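Local coordinates for YARHG domain-containing protein (Legionella pneumophila subsp. pneumophila, PDB 4G2A) that is of unknown function but is a putative nutrient-binding protein that joins a strand-rich DUF4424 part to a helical YARHG domain, at residues Pro200-Met205 and Ile217-Phe223; Tyr159-Ala165 and Phe223-Asp228; Thr183-Cys188 and Leu231-Gly236; His20-Glu26 and Phe50-Leu56. All coordinates share one frame; numbering follows the deposited sequence.

Overall arrangement
Along the chain, interaction 4 closes first. The other three interlock: interaction 1 is nested inside the loops closed by interactions 2 and 3, and those two cross each other. All four reach the strand system of the chain, and interactions 2 and 3 lie on the neighbouring strands 155-160 and 229-235. Interaction 1 lies between these two, sharing Phe223 with interaction 2 and touching interaction 3 through Met205 and Pro200. The centres of interactions 1 and 2 are about 11 Å apart, those of 3 and 4 about 34 Å. Interaction 3 lies nearest the centre of the chain, where strand 229-235 runs into helix 236-250 and so joins the strands to the helical YARHG part.

Interaction 1: residues Pro200-Met205 and Ile217-Phe223; sequences PTPSGM and IWDLRHF. With SO4 (sulfate ion), chain O.
Met205, a selenomethionine, lies across one face of the Trp218 indole. Its CG sits 3.6 Å from the centre of the six-membered ring of Trp218, close to the ring normal. A first torsion that places CG anti to the backbone N (chi1 -169°) carries the chain over the ring. SE follows 4.2 Å from the same centre but at an oblique position.

The indole is also held at its edge. Trp218 NE1 donates to Pro202 O at 2.9 Å. The acceptor lies in the indole plane, while the donor stands well above the carbonyl plane of Pro202. Ser203 O sits at the same edge, near CD1. Pro202 follows a cis peptide bond, and its ring is wedged between Trp218 and Phe223. Its CD and CG press on the pyrrole side of Trp218, and CB of Pro202 reaches CZ of Phe223 at 3.6 Å. Leu220 CD1 sits over the centre of one face of that phenyl ring.

The outer side is looser and polar. Gly204 N binds a sulfate oxygen, O1, at 2.9 Å; the ion probably came from the crystallisation liquor. One water donates to Gly204 O at 2.6 Å and accepts from Asp219 N, so it bridges the two backbones. Thr201 OG1 turns elsewhere, to Asp228 O.

The arrangement is that of a cis-proline loop leading into an antiparallel strand pair, 206-208 with 215-220. The loop folds back on the second strand through a Met-aromatic contact.

Interaction 2: residues Tyr159-Ala165 and Phe223-Asp228; sequences YVLKTGA and FQPQAD
Asp228 reaches across to the backbone of Val160, Leu161 and Lys162, and its carboxylate carries the polar part of the contact. Its CB packs against Tyr159 O at 3.4 Å. CG comes next, near Val160 CA and Leu161 N, after a first torsion that sets it beside its own backbone N (chi1 -68°). OD1 takes two N-H groups in a row. Leu161 N donates to Asp228 OD1 at 2.7 Å, from the anti side and tilted out of the carboxylate plane. Lys162 N donates to the same OD1 at 2.9 Å, nearly in line with the C-O bond. Val160 CG1 lies alongside. OD2, the other tip, accepts a long bond from a water that Lys162 NZ holds weakly. Two N-H donors on one oxygen probably favour the charged carboxylate and fix its rotation.

Lys162 extends across the carboxylate at about a right angle. Its CE rests 3.5 Å from Gln226 O. Pro225 closes the other end of the contact, with CB 3.1 Å from Leu161 O. That same carbonyl accepts Gly164 N in the 3-10 turn. Leu161 CD1 approaches the edge of the Phe223 ring at 4.2 Å, while Pro225 CA lies over one face of that ring.

The contact lies at the end of strand 155-160, where the chain enters the 3-10 segment. Strand 10-15 runs beside it, parallel, and bonds to Val160. Strand 229-235 starts right after Asp228 and pairs antiparallel with strand 155-160. Leu161 also touches Leu177 of strand 174-180.

Interaction 3: residues Thr183-Cys188 and Leu231-Gly236; sequences TPTRLC and LCLFTG. With SO4 (sulfate ion), chain H; SO4 (sulfate ion), chain G.
Cys188 SG stands beside its own backbone N (chi1 -53°), whereas Cys232 SG is turned anti to its N (chi1 -171°), and these two torsions bring the sulfurs together. The setting is an antiparallel pair of strands, 185-187 and 229-235. Cys188 and Cys232 form a disulfide in this protein. Here the two SG atoms are 2.9 Å apart, longer than a covalent S-S bond, so an intact link is doubtful in this model.

Arg186 and Phe234 are the hydrogen-bonded pair of the strands. Phe234 N donates to Arg186 O at 2.7 Å, and Arg186 N returns a longer bond to Phe234 O. Beyond this pair, Cys188 N donates to Cys232 O. Leu187 CD2 touches Leu231 CD1 at 3.5 Å. It also meets Leu233 CD2. Tyr216 of strand 215-220 touches all three leucines.

The Arg186 chain bends at chi2 (-54°). NH1 then reaches back to Thr185 O at 2.8 Å, with the acceptor in the guanidinium plane, which steadies the group. Two sulfates, probably from the crystallisation liquor, meet its edges, one on the NE and NH2 side, the other on the NH1 and NH2 side. Arg186 NH2 donates to O2 of the latter (chain H) at 2.8 Å. A water joins Thr183 OG1, Pro184 O and Gly236 N where helix 236-250 begins. On the Phe234 ring, Cys188 SG lies over one face, offset toward the rim and 4.2 Å from the ring centre.

Interaction 4: residues His20-Glu26 and Phe50-Leu56; sequences HIKMVSE and FTFKNTL
Lys22 O accepts Lys53 N at 2.7 Å, the shortest hydrogen bond across this antiparallel hairpin of strands 21-33 and 43-54. Lys22 N returns the bond to Lys53 O. At the open end, Thr55 N donates to His20 O at 3.1 Å. Asn54 OD1 accepts Leu56 N there in an Asx turn, while its ND2 bonds to Lys58 O, and His20 CB packs on Leu56 CG.

The register slips by one residue between Met23 and Ser25, which makes a beta bulge. Val24 N still donates to Thr51 O at 2.8 Å, and Thr51 N goes to Ser25 O.

The face with Ile21, Met23, Phe50 and Phe52 is buried. Met23 is a selenomethionine whose CE reaches Phe52 CE1 at 3.6 Å. Its SE lies obliquely to that ring in a Met-aromatic contact. Ile21 CG2 meets Phe52 CB from across, at about a right angle. Trp167 touches Ile21, Met23 and Phe52.

Lys22 and Lys53 rise from the other face. Lys22 NZ stands 5.2 Å from Lys53 NZ. One water accepts from both. The chemistry implies a two-sided hairpin: a largely apolar face packed into the fold, with Glu26 and Asn54 at its ends, and a polar face where water probably eases the repulsion of two like charges.

Interaction 1: residues Pro200-Met205 and Ile217-Phe223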
# COMPACT_ATOMS: atom_id res chain seq x y z
N PRO A 200 11.34 -0.03 -4.90
CA PRO A 200 10.06 0.40 -5.49
C PRO A 200 10.05 0.29 -7.00
O PRO A 200 11.04 0.56 -7.66
CB PRO A 200 9.92 1.85 -5.04
CG PRO A 200 10.91 2.01 -3.91
CD PRO A 200 12.04 1.10 -4.23
N THR A 201 8.93 -0.15 -7.55
CA THR A 201 8.74 -0.24 -9.00
C THR A 201 7.47 0.56 -9.37
O THR A 201 6.59 0.67 -8.53
CB THR A 201 8.70 -1.70 -9.51
OG1 THR A 201 7.46 -2.31 -9.18
CG2 THR A 201 9.88 -2.54 -9.05
N PRO A 202 7.35 1.16 -10.57
CA PRO A 202 8.31 1.19 -11.69
C PRO A 202 9.49 2.12 -11.38
O PRO A 202 9.56 2.64 -10.27
CB PRO A 202 7.46 1.72 -12.85
CG PRO A 202 6.39 2.56 -12.20
CD PRO A 202 6.11 1.90 -10.90
N SER A 203 10.41 2.32 -12.34
CA SER A 203 11.53 3.26 -12.14
C SER A 203 11.00 4.71 -12.11
O SER A 203 9.91 4.99 -12.61
CB SER A 203 12.56 3.14 -13.27
OG SER A 203 13.03 1.81 -13.47
N GLY A 204 11.79 5.62 -11.54
CA GLY A 204 11.49 7.05 -11.54
C GLY A 204 10.78 7.63 -10.35
O GLY A 204 10.24 8.73 -10.45
N MSE A 205 10.79 6.94 -9.22
CA MSE A 205 10.15 7.47 -8.02
C MSE A 205 10.98 8.57 -7.34
O MSE A 205 12.21 8.48 -7.24
CB MSE A 205 9.87 6.36 -7.01
CG MSE A 205 8.97 6.79 -5.87
SE MSE A 205 9.05 5.52 -4.39
CE MSE A 205 10.78 6.10 -3.65
N ILE A 217 6.18 9.84 -5.36
CA ILE A 217 5.66 10.29 -6.65
C ILE A 217 6.45 9.75 -7.85
O ILE A 217 7.68 9.72 -7.85
CB ILE A 217 5.63 11.86 -6.67
CG1 ILE A 217 4.68 12.42 -5.61
CG2 ILE A 217 5.24 12.45 -8.03
CD1 ILE A 217 5.37 13.19 -4.59
N TRP A 218 5.70 9.36 -8.88
CA TRP A 218 6.14 8.97 -10.22
C TRP A 218 5.46 9.90 -11.22
O TRP A 218 4.29 10.22 -11.04
CB TRP A 218 5.77 7.51 -10.53
CG TRP A 218 6.44 6.44 -9.73
CD1 TRP A 218 7.39 5.57 -10.18
CD2 TRP A 218 6.06 5.97 -8.42
NE1 TRP A 218 7.70 4.66 -9.20
CE2 TRP A 218 6.87 4.86 -8.12
CE3 TRP A 218 5.11 6.40 -7.47
CZ2 TRP A 218 6.75 4.15 -6.92
CZ3 TRP A 218 5.02 5.72 -6.27
CH2 TRP A 218 5.83 4.61 -6.00
N ASP A 219 6.20 10.35 -12.25
CA ASP A 219 5.68 11.21 -13.33
C ASP A 219 6.39 10.78 -14.61
O ASP A 219 7.49 11.25 -14.91
CB ASP A 219 5.87 12.69 -13.00
CG ASP A 219 5.17 13.65 -13.94
OD1 ASP A 219 4.69 13.21 -15.02
OD2 ASP A 219 5.09 14.85 -13.60
N LEU A 220 5.78 9.82 -15.32
CA LEU A 220 6.35 9.15 -16.50
C LEU A 220 5.59 9.48 -17.79
O LEU A 220 4.36 9.45 -17.82
CB LEU A 220 6.36 7.63 -16.23
CG LEU A 220 6.66 7.21 -14.75
CD1 LEU A 220 5.96 5.92 -14.36
CD2 LEU A 220 8.15 7.18 -14.46
N ARG A 221 6.33 9.79 -18.85
CA ARG A 221 5.82 10.15 -20.17
C ARG A 221 6.20 9.05 -21.12
O ARG A 221 7.26 8.46 -20.92
CB ARG A 221 6.35 11.53 -20.62
CG ARG A 221 6.14 12.66 -19.59
CD ARG A 221 6.29 14.04 -20.19
NE ARG A 221 5.09 14.47 -20.91
CZ ARG A 221 4.37 15.55 -20.60
NH1 ARG A 221 4.72 16.33 -19.59
NH2 ARG A 221 3.29 15.85 -21.32
N HIS A 222 5.31 8.70 -22.08
CA HIS A 222 5.46 7.59 -23.03
C HIS A 222 5.75 6.29 -22.31
O HIS A 222 6.48 5.44 -22.84
CB HIS A 222 6.56 7.87 -24.06
CG HIS A 222 6.05 8.70 -25.18
ND1 HIS A 222 5.23 8.16 -26.15
CD2 HIS A 222 6.22 10.02 -25.42
CE1 HIS A 222 4.95 9.16 -26.97
NE2 HIS A 222 5.52 10.30 -26.57
N PHE A 223 5.14 6.11 -21.13
CA PHE A 223 5.38 4.98 -20.26
C PHE A 223 4.97 3.64 -20.86
O PHE A 223 3.78 3.41 -21.10
CB PHE A 223 4.68 5.18 -18.90
CG PHE A 223 4.94 4.12 -17.85
CD1 PHE A 223 6.24 3.72 -17.53
CD2 PHE A 223 3.90 3.57 -17.12
CE1 PHE A 223 6.48 2.78 -16.54
CE2 PHE A 223 4.14 2.62 -16.12
CZ PHE A 223 5.43 2.23 -15.84
S SO4 O . 14.84 3.75 -10.13
O1 SO4 O . 14.26 5.09 -10.18
O2 SO4 O . 15.89 3.71 -9.12
O3 SO4 O . 13.82 2.77 -9.78
O4 SO4 O . 15.42 3.41 -11.44
O HOH W 1 8.97 10.51 -11.81

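Interaction 2: residues Tyr159-Ala165 and Phe223-Asp228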
# COMPACT_ATOMS: atom_id res chain seq x y z
N TYR A 159 -0.46 -1.53 -7.32
CA TYR A 159 -1.30 -1.12 -8.44
C TYR A 159 -0.82 -1.84 -9.70
O TYR A 159 0.35 -1.70 -10.05
CB TYR A 159 -1.26 0.40 -8.62
CG TYR A 159 -2.41 0.94 -9.44
CD1 TYR A 159 -2.35 0.96 -10.83
CD2 TYR A 159 -3.58 1.40 -8.82
CE1 TYR A 159 -3.41 1.43 -11.59
CE2 TYR A 159 -4.64 1.89 -9.58
CZ TYR A 159 -4.54 1.92 -10.96
OH TYR A 159 -5.58 2.41 -11.72
N VAL A 160 -1.72 -2.62 -10.36
CA VAL A 160 -1.39 -3.36 -11.58
C VAL A 160 -1.38 -2.40 -12.79
O VAL A 160 -2.40 -1.79 -13.12
CB VAL A 160 -2.30 -4.59 -11.81
CG1 VAL A 160 -1.97 -5.28 -13.14
CG2 VAL A 160 -2.20 -5.57 -10.64
N LEU A 161 -0.20 -2.29 -13.44
CA LEU A 161 0.07 -1.42 -14.57
C LEU A 161 0.48 -2.20 -15.83
O LEU A 161 0.33 -1.65 -16.92
CB LEU A 161 1.20 -0.44 -14.20
CG LEU A 161 0.85 0.66 -13.16
CD1 LEU A 161 2.11 1.35 -12.63
CD2 LEU A 161 -0.10 1.69 -13.73
N LYS A 162 1.00 -3.44 -15.69
CA LYS A 162 1.47 -4.27 -16.80
C LYS A 162 0.36 -4.59 -17.83
O LYS A 162 0.65 -4.85 -19.01
CB LYS A 162 2.08 -5.59 -16.29
CG LYS A 162 3.45 -5.43 -15.63
CD LYS A 162 4.16 -6.79 -15.47
CE LYS A 162 5.19 -6.80 -14.36
NZ LYS A 162 5.83 -8.15 -14.18
N THR A 163 -0.90 -4.60 -17.37
CA THR A 163 -2.10 -4.89 -18.13
C THR A 163 -2.38 -3.78 -19.13
O THR A 163 -3.12 -4.00 -20.08
CB THR A 163 -3.28 -5.12 -17.20
OG1 THR A 163 -3.38 -4.04 -16.26
CG2 THR A 163 -3.19 -6.45 -16.46
N GLY A 164 -1.72 -2.63 -18.96
CA GLY A 164 -1.80 -1.52 -19.90
C GLY A 164 -1.42 -1.91 -21.32
O GLY A 164 -1.81 -1.25 -22.28
N ALA A 165 -0.68 -3.05 -21.45
CA ALA A 165 -0.25 -3.70 -22.70
C ALA A 165 -1.45 -4.27 -23.49
O ALA A 165 -1.29 -4.65 -24.64
CB ALA A 165 0.72 -4.83 -22.38
N PHE A 223 5.14 6.11 -21.13
CA PHE A 223 5.38 4.98 -20.26
C PHE A 223 4.97 3.64 -20.86
O PHE A 223 3.78 3.41 -21.10
CB PHE A 223 4.68 5.18 -18.90
CG PHE A 223 4.94 4.12 -17.85
CD1 PHE A 223 6.24 3.72 -17.53
CD2 PHE A 223 3.90 3.57 -17.12
CE1 PHE A 223 6.48 2.78 -16.54
CE2 PHE A 223 4.14 2.62 -16.12
CZ PHE A 223 5.43 2.23 -15.84
N GLN A 224 5.97 2.79 -21.12
CA GLN A 224 5.81 1.40 -21.56
C GLN A 224 5.68 0.60 -20.27
O GLN A 224 6.68 0.47 -19.55
CB GLN A 224 7.01 0.95 -22.43
CG GLN A 224 6.96 1.46 -23.88
CD GLN A 224 8.14 1.01 -24.72
OE1 GLN A 224 7.99 0.45 -25.81
NE2 GLN A 224 9.36 1.29 -24.26
N PRO A 225 4.46 0.18 -19.85
CA PRO A 225 4.34 -0.48 -18.54
C PRO A 225 4.93 -1.90 -18.54
O PRO A 225 4.28 -2.87 -18.96
CB PRO A 225 2.84 -0.45 -18.28
CG PRO A 225 2.23 -0.47 -19.65
CD PRO A 225 3.16 0.27 -20.54
N GLN A 226 6.19 -1.99 -18.07
CA GLN A 226 6.98 -3.20 -17.95
C GLN A 226 6.96 -3.72 -16.51
O GLN A 226 7.34 -4.87 -16.26
CB GLN A 226 8.43 -2.94 -18.41
CG GLN A 226 9.16 -4.18 -18.97
CD GLN A 226 8.57 -4.67 -20.28
OE1 GLN A 226 8.82 -4.11 -21.35
NE2 GLN A 226 7.76 -5.72 -20.21
N ALA A 227 6.52 -2.87 -15.55
CA ALA A 227 6.41 -3.23 -14.13
C ALA A 227 5.19 -2.60 -13.48
O ALA A 227 4.72 -1.54 -13.91
CB ALA A 227 7.66 -2.81 -13.37
N ASP A 228 4.67 -3.25 -12.46
CA ASP A 228 3.54 -2.74 -11.70
C ASP A 228 4.00 -1.74 -10.64
O ASP A 228 5.21 -1.57 -10.40
CB ASP A 228 2.80 -3.90 -11.01
CG ASP A 228 2.09 -4.85 -11.96
OD1 ASP A 228 1.52 -4.38 -12.98
OD2 ASP A 228 2.04 -6.06 -11.65
O HOH W 2 2.98 -8.93 -12.91

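Interaction 3: residues Thr183-Cys188 and Leu231-Gly236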
# COMPACT_ATOMS: atom_id res chain seq x y z
N THR A 183 0.96 9.16 7.30
CA THR A 183 1.61 8.79 8.56
C THR A 183 3.12 8.76 8.28
O THR A 183 3.46 8.51 7.12
CB THR A 183 1.07 7.44 9.11
OG1 THR A 183 1.52 7.24 10.46
CG2 THR A 183 1.49 6.23 8.27
N PRO A 184 4.05 8.99 9.24
CA PRO A 184 5.49 8.92 8.89
C PRO A 184 5.89 7.51 8.42
O PRO A 184 5.43 6.51 8.98
CB PRO A 184 6.21 9.35 10.18
CG PRO A 184 5.18 10.09 10.96
CD PRO A 184 3.89 9.37 10.66
N THR A 185 6.65 7.44 7.31
CA THR A 185 7.09 6.17 6.72
C THR A 185 8.53 6.24 6.24
O THR A 185 9.12 7.31 6.11
CB THR A 185 6.20 5.74 5.49
OG1 THR A 185 6.34 6.69 4.45
CG2 THR A 185 4.73 5.53 5.83
N ARG A 186 9.06 5.06 5.95
CA ARG A 186 10.34 4.77 5.30
C ARG A 186 10.12 3.62 4.34
O ARG A 186 9.24 2.78 4.57
CB ARG A 186 11.43 4.40 6.33
CG ARG A 186 12.12 5.57 7.02
CD ARG A 186 12.70 6.56 6.02
NE ARG A 186 13.30 7.73 6.65
CZ ARG A 186 12.63 8.83 7.00
NH1 ARG A 186 11.32 8.90 6.84
NH2 ARG A 186 13.27 9.85 7.56
N LEU A 187 10.93 3.54 3.27
CA LEU A 187 10.88 2.39 2.37
C LEU A 187 11.51 1.22 3.10
O LEU A 187 12.46 1.44 3.86
CB LEU A 187 11.66 2.64 1.06
CG LEU A 187 11.24 3.79 0.20
CD1 LEU A 187 12.24 3.99 -0.94
CD2 LEU A 187 9.86 3.59 -0.33
N CYS A 188 11.05 -0.01 2.86
CA CYS A 188 11.68 -1.18 3.48
C CYS A 188 13.08 -1.38 2.88
O CYS A 188 13.93 -1.94 3.54
CB CYS A 188 10.82 -2.42 3.34
SG CYS A 188 9.12 -2.20 3.94
N LEU A 231 5.20 -0.91 -3.90
CA LEU A 231 5.81 -0.06 -2.89
C LEU A 231 5.64 -0.68 -1.52
O LEU A 231 4.53 -0.88 -1.02
CB LEU A 231 5.23 1.37 -2.97
CG LEU A 231 5.85 2.44 -2.09
CD1 LEU A 231 7.30 2.72 -2.48
CD2 LEU A 231 5.05 3.72 -2.18
N CYS A 232 6.78 -1.04 -0.94
CA CYS A 232 6.91 -1.64 0.37
C CYS A 232 7.34 -0.55 1.39
O CYS A 232 8.39 0.09 1.21
CB CYS A 232 7.91 -2.78 0.30
SG CYS A 232 7.97 -3.78 1.79
N LEU A 233 6.52 -0.34 2.43
CA LEU A 233 6.75 0.71 3.44
C LEU A 233 6.79 0.22 4.86
O LEU A 233 6.12 -0.76 5.21
CB LEU A 233 5.62 1.76 3.37
CG LEU A 233 5.43 2.56 2.09
CD1 LEU A 233 4.18 3.42 2.18
CD2 LEU A 233 6.64 3.40 1.77
N PHE A 234 7.52 0.97 5.70
CA PHE A 234 7.53 0.76 7.13
C PHE A 234 6.75 1.89 7.76
O PHE A 234 6.99 3.04 7.43
CB PHE A 234 8.96 0.69 7.73
CG PHE A 234 9.57 -0.69 7.85
CD1 PHE A 234 8.97 -1.66 8.64
CD2 PHE A 234 10.77 -0.99 7.22
CE1 PHE A 234 9.53 -2.94 8.75
CE2 PHE A 234 11.33 -2.27 7.33
CZ PHE A 234 10.70 -3.23 8.09
N THR A 235 5.82 1.56 8.64
CA THR A 235 5.07 2.53 9.43
C THR A 235 5.75 2.54 10.79
O THR A 235 6.56 1.65 11.06
CB THR A 235 3.59 2.17 9.48
OG1 THR A 235 3.50 0.83 9.97
CG2 THR A 235 2.89 2.30 8.14
N GLY A 236 5.44 3.53 11.62
CA GLY A 236 6.06 3.70 12.94
C GLY A 236 6.02 2.50 13.87
O GLY A 236 7.07 1.93 14.19
S SO4 H . 10.90 12.44 7.65
O1 SO4 H . 9.96 11.51 8.28
O2 SO4 H . 12.20 12.32 8.33
O3 SO4 H . 11.05 12.13 6.23
O4 SO4 H . 10.42 13.81 7.78
S SO4 G . 16.50 8.37 8.49
O1 SO4 G . 15.79 9.13 9.52
O2 SO4 G . 17.94 8.35 8.78
O3 SO4 G . 16.01 6.98 8.47
O4 SO4 G . 16.28 8.98 7.18
O HOH W 3 3.90 5.77 10.94

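Interaction 4: residues His20-Glu26 and Phe50-Leu56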
# COMPACT_ATOMS: atom_id res chain seq x y z
N HIS A 20 -9.06 -0.66 -30.86
CA HIS A 20 -8.15 0.36 -31.34
C HIS A 20 -8.36 1.62 -30.49
O HIS A 20 -8.70 2.69 -30.99
CB HIS A 20 -8.35 0.57 -32.85
CG HIS A 20 -7.87 -0.59 -33.66
ND1 HIS A 20 -6.71 -0.51 -34.42
CD2 HIS A 20 -8.37 -1.85 -33.75
CE1 HIS A 20 -6.57 -1.71 -34.96
NE2 HIS A 20 -7.53 -2.55 -34.58
N ILE A 21 -8.20 1.44 -29.16
CA ILE A 21 -8.33 2.47 -28.13
C ILE A 21 -7.00 2.55 -27.39
O ILE A 21 -6.53 1.53 -26.86
CB ILE A 21 -9.51 2.17 -27.13
CG1 ILE A 21 -10.88 1.88 -27.83
CG2 ILE A 21 -9.59 3.22 -26.00
CD1 ILE A 21 -11.59 3.06 -28.44
N LYS A 22 -6.38 3.75 -27.35
CA LYS A 22 -5.10 3.92 -26.65
C LYS A 22 -5.30 4.69 -25.36
O LYS A 22 -6.15 5.57 -25.28
CB LYS A 22 -4.01 4.54 -27.55
CG LYS A 22 -4.25 5.95 -28.07
CD LYS A 22 -3.10 6.39 -28.98
CE LYS A 22 -3.23 7.84 -29.40
NZ LYS A 22 -2.19 8.24 -30.40
N MSE A 23 -4.55 4.30 -24.33
CA MSE A 23 -4.56 4.94 -23.02
C MSE A 23 -3.52 6.04 -23.09
O MSE A 23 -2.36 5.73 -23.33
CB MSE A 23 -4.28 3.91 -21.93
CG MSE A 23 -4.80 4.32 -20.59
SE MSE A 23 -4.13 3.12 -19.24
CE MSE A 23 -5.60 1.94 -19.08
N VAL A 24 -3.93 7.31 -23.04
CA VAL A 24 -2.98 8.39 -23.28
C VAL A 24 -2.47 9.05 -21.99
O VAL A 24 -1.39 9.63 -22.01
CB VAL A 24 -3.51 9.43 -24.29
CG1 VAL A 24 -3.55 8.84 -25.70
CG2 VAL A 24 -4.87 9.96 -23.90
N SER A 25 -3.20 8.93 -20.87
CA SER A 25 -2.77 9.50 -19.60
C SER A 25 -3.54 8.89 -18.44
O SER A 25 -4.66 8.41 -18.61
CB SER A 25 -2.92 11.02 -19.58
OG SER A 25 -4.25 11.41 -19.26
N GLU A 26 -2.91 8.88 -17.26
CA GLU A 26 -3.48 8.41 -15.99
C GLU A 26 -3.04 9.33 -14.87
O GLU A 26 -1.97 9.93 -14.94
CB GLU A 26 -3.08 6.95 -15.65
CG GLU A 26 -3.18 5.91 -16.77
CD GLU A 26 -2.09 6.02 -17.81
OE1 GLU A 26 -0.91 6.17 -17.43
OE2 GLU A 26 -2.42 6.05 -19.02
N PHE A 50 -8.28 8.37 -16.02
CA PHE A 50 -7.72 7.77 -17.23
C PHE A 50 -8.27 8.47 -18.44
O PHE A 50 -9.46 8.80 -18.48
CB PHE A 50 -8.06 6.26 -17.33
CG PHE A 50 -7.92 5.46 -16.06
CD1 PHE A 50 -6.70 4.92 -15.68
CD2 PHE A 50 -9.02 5.28 -15.22
CE1 PHE A 50 -6.57 4.22 -14.47
CE2 PHE A 50 -8.88 4.59 -14.01
CZ PHE A 50 -7.66 4.05 -13.65
N THR A 51 -7.41 8.67 -19.43
CA THR A 51 -7.80 9.32 -20.67
C THR A 51 -7.56 8.29 -21.76
O THR A 51 -6.46 7.74 -21.85
CB THR A 51 -7.01 10.64 -20.86
OG1 THR A 51 -7.10 11.43 -19.69
CG2 THR A 51 -7.49 11.44 -22.02
N PHE A 52 -8.58 7.98 -22.52
CA PHE A 52 -8.53 7.01 -23.62
C PHE A 52 -8.83 7.69 -24.92
O PHE A 52 -9.70 8.57 -24.95
CB PHE A 52 -9.56 5.89 -23.40
CG PHE A 52 -9.29 4.99 -22.22
CD1 PHE A 52 -8.47 3.88 -22.35
CD2 PHE A 52 -9.88 5.24 -20.99
CE1 PHE A 52 -8.23 3.04 -21.27
CE2 PHE A 52 -9.65 4.40 -19.91
CZ PHE A 52 -8.84 3.30 -20.05
N LYS A 53 -8.15 7.30 -26.00
CA LYS A 53 -8.44 7.87 -27.30
C LYS A 53 -8.81 6.79 -28.35
O LYS A 53 -8.09 5.81 -28.53
CB LYS A 53 -7.28 8.75 -27.84
CG LYS A 53 -7.74 9.60 -29.03
CD LYS A 53 -6.63 10.40 -29.69
CE LYS A 53 -7.02 10.91 -31.07
NZ LYS A 53 -6.76 9.89 -32.14
N ASN A 54 -9.94 7.02 -29.05
CA ASN A 54 -10.37 6.20 -30.17
C ASN A 54 -9.49 6.60 -31.36
O ASN A 54 -9.53 7.75 -31.79
CB ASN A 54 -11.86 6.41 -30.46
CG ASN A 54 -12.36 5.61 -31.65
OD1 ASN A 54 -11.73 4.66 -32.09
ND2 ASN A 54 -13.53 5.93 -32.15
N THR A 55 -8.66 5.67 -31.87
CA THR A 55 -7.75 6.01 -32.97
C THR A 55 -8.39 5.77 -34.34
O THR A 55 -7.78 6.11 -35.36
CB THR A 55 -6.43 5.25 -32.84
OG1 THR A 55 -6.66 3.86 -33.04
CG2 THR A 55 -5.75 5.51 -31.52
N LEU A 56 -9.64 5.23 -34.36
CA LEU A 56 -10.41 4.97 -35.58
C LEU A 56 -11.34 6.12 -35.91
O LEU A 56 -11.97 6.67 -35.01
CB LEU A 56 -11.25 3.69 -35.43
CG LEU A 56 -10.52 2.39 -35.14
CD1 LEU A 56 -11.51 1.24 -35.01
CD2 LEU A 56 -9.49 2.06 -36.24
O HOH W 4 -4.21 8.70 -32.62